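Local coordinates for protein DNA methyltransferase (Nicotiana tabacum, PDB 4ONQ) that probably methylates DNA at the C5 position of cytosine, this chain being the catalytic domain of a plant DRM-type methyltransferase caught with sinefungin, at residues V26-L30 against H84-E89. The protein carries 5 engineered substitutions. Residues are numbered along the deposited sequence; the frame is centred on the assembly and turned at random.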
loop_
_atom_site.group_PDB
_atom_site.type_symbol
_atom_site.label_atom_id
_atom_site.label_comp_id
_atom_site.label_asym_id
_atom_site.label_seq_id
_atom_site.Cartn_x
_atom_site.Cartn_y
_atom_site.Cartn_z
ATOM N N VAL A 26 9.930 -21.153 2.875
ATOM C CA VAL A 26 8.804 -20.367 3.364
ATOM C C VAL A 26 8.853 -20.260 4.891
ATOM O O VAL A 26 7.886 -19.922 5.536
ATOM C CB VAL A 26 7.506 -21.049 2.983
ATOM C CG1 VAL A 26 6.349 -20.116 3.147
ATOM C CG2 VAL A 26 7.572 -21.517 1.569
ATOM N N ARG A 27 9.998 -20.575 5.473
ATOM C CA ARG A 27 10.154 -20.566 6.923
ATOM C C ARG A 27 10.852 -19.291 7.425
ATOM O O ARG A 27 11.580 -18.618 6.698
ATOM C CB ARG A 27 10.907 -21.835 7.362
ATOM C CG ARG A 27 11.114 -22.007 8.849
ATOM C CD ARG A 27 9.971 -22.783 9.454
ATOM N NE ARG A 27 9.909 -24.137 8.915
ATOM C CZ ARG A 27 10.666 -25.141 9.345
ATOM N NH1 ARG A 27 10.549 -26.344 8.801
ATOM N NH2 ARG A 27 11.542 -24.938 10.320
ATOM N N ARG A 28 10.596 -18.931 8.670
ATOM C CA ARG A 28 11.355 -17.864 9.282
ATOM C C ARG A 28 11.387 -18.127 10.765
ATOM O O ARG A 28 10.371 -18.489 11.358
ATOM C CB ARG A 28 10.731 -16.499 8.995
ATOM C CG ARG A 28 11.418 -15.371 9.743
ATOM C CD ARG A 28 10.813 -14.021 9.421
ATOM N NE ARG A 28 9.472 -13.859 9.974
ATOM C CZ ARG A 28 8.788 -12.721 9.926
ATOM N NH1 ARG A 28 9.330 -11.651 9.360
ATOM N NH2 ARG A 28 7.570 -12.646 10.447
ATOM N N THR A 29 12.537 -17.908 11.353
ATOM C CA THR A 29 12.653 -18.032 12.774
ATOM C C THR A 29 12.847 -16.645 13.367
ATOM O O THR A 29 13.820 -15.967 13.112
ATOM C CB THR A 29 13.753 -19.032 13.152
ATOM O OG1 THR A 29 13.191 -20.352 13.211
ATOM C CG2 THR A 29 14.328 -18.718 14.499
ATOM N N LEU A 30 11.860 -16.222 14.127
ATOM C CA LEU A 30 11.903 -14.899 14.726
ATOM C C LEU A 30 12.929 -14.837 15.844
ATOM O O LEU A 30 12.967 -15.717 16.708
ATOM C CB LEU A 30 10.529 -14.508 15.277
ATOM C CG LEU A 30 9.669 -13.587 14.411
ATOM C CD1 LEU A 30 10.531 -12.509 13.775
ATOM C CD2 LEU A 30 8.895 -14.366 13.360
ATOM N N HIS A 84 8.284 -7.295 9.725
ATOM C CA HIS A 84 7.200 -7.660 10.629
ATOM C C HIS A 84 7.522 -8.879 11.489
ATOM O O HIS A 84 8.511 -9.571 11.258
ATOM C CB HIS A 84 5.911 -7.887 9.838
ATOM C CG HIS A 84 6.020 -8.958 8.800
ATOM N ND1 HIS A 84 5.733 -10.280 9.061
ATOM C CD2 HIS A 84 6.385 -8.902 7.497
ATOM C CE1 HIS A 84 5.913 -10.992 7.963
ATOM N NE2 HIS A 84 6.312 -10.181 7.001
ATOM N N ASN A 85 6.678 -9.126 12.485
ATOM C CA ASN A 85 6.833 -10.276 13.367
ATOM C C ASN A 85 5.599 -11.179 13.339
ATOM O O ASN A 85 5.275 -11.841 14.324
ATOM C CB ASN A 85 7.140 -9.817 14.796
ATOM C CG ASN A 85 6.007 -9.005 15.413
ATOM O OD1 ASN A 85 5.044 -8.633 14.737
ATOM N ND2 ASN A 85 6.127 -8.713 16.704
ATOM N N LEU A 86 4.916 -11.195 12.200
ATOM C CA LEU A 86 3.715 -12.002 12.018
ATOM C C LEU A 86 4.098 -13.421 11.658
ATOM O O LEU A 86 5.181 -13.652 11.125
ATOM C CB LEU A 86 2.874 -11.434 10.872
ATOM C CG LEU A 86 2.471 -9.967 10.983
ATOM C CD1 LEU A 86 2.003 -9.422 9.635
ATOM C CD2 LEU A 86 1.391 -9.816 12.035
ATOM N N PRO A 87 3.205 -14.381 11.943
ATOM C CA PRO A 87 3.378 -15.719 11.376
ATOM C C PRO A 87 3.306 -15.629 9.859
ATOM O O PRO A 87 2.621 -14.757 9.321
ATOM C CB PRO A 87 2.184 -16.503 11.932
ATOM C CG PRO A 87 1.222 -15.470 12.427
ATOM C CD PRO A 87 2.049 -14.305 12.849
ATOM N N VAL A 88 4.007 -16.526 9.182
ATOM C CA VAL A 88 4.199 -16.428 7.743
ATOM C C VAL A 88 3.392 -17.514 7.027
ATOM O O VAL A 88 3.148 -17.453 5.820
ATOM C CB VAL A 88 5.726 -16.447 7.421
ATOM C CG1 VAL A 88 6.037 -17.088 6.081
ATOM C CG2 VAL A 88 6.287 -15.029 7.481
ATOM N N GLU A 89 2.919 -18.485 7.795
ATOM C CA GLU A 89 2.183 -19.603 7.218
ATOM C C GLU A 89 0.674 -19.440 7.373
ATOM O O GLU A 89 0.206 -18.691 8.235
ATOM C CB GLU A 89 2.656 -20.921 7.833
ATOM C CG GLU A 89 4.128 -21.211 7.579
ATOM C CD GLU A 89 4.666 -22.322 8.459
ATOM O OE1 GLU A 89 5.857 -22.672 8.313
ATOM O OE2 GLU A 89 3.899 -22.844 9.296
#
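Val26 meets Val88 first: their CG1 methyls make an apolar contact at 4.2 Å, and the CG1 methyl of Val88 also lies against the carbonyl O of Val26, at 3.4 Å. At Arg27 the chain turns its side chain off toward solvent; its NE stays 4.4 Å from OE1 of Glu89, too far for a salt bridge, so the opposite charges probably give only a mild, long-range attraction.

Arg28 does most of the work. Extended through chi2, with CG anti to the backbone N (chi1 174°), the side chain reaches across the gap and then bends at chi3 (70°), which brings the guanidinium down among the backbone carbonyls of 84-89. NH2 gives a weak, strongly bent hydrogen bond to O of Leu86 at 2.7 Å, with the acceptor near the guanidinium plane, while NH1 sits 2.9 Å from O of His84. The same NH1 stands over one face of the His84 imidazole, offset toward its rim, the guanidinium and imidazole planes being 56° apart. The ring is steadied by a hydrogen bond between NE2 and OE1 of Glu66 on strand 66-69, and by a weak one from N of Leu86 to ND1. CG2 of Val88, 4.0 Å from NH2, and CD1 of Leu30 flank the guanidinium on opposite faces.

Leu30 closes the row, its CD1 packing 4.3 Å from CA of Asn85, whose ND2 bonds the carbonyl oxygens of Ala34 and Pro38 and whose OD1 takes the N-H of Phe40.

Here an arginine is inserted against the backbone of a strand end and its following loop, joining the lead-in to strand 39-45 with the exit of strand 79-84, adjacent antiparallel strands in the mixed seven-stranded sheet of this class I-like, Rossmann-type methyltransferase domain.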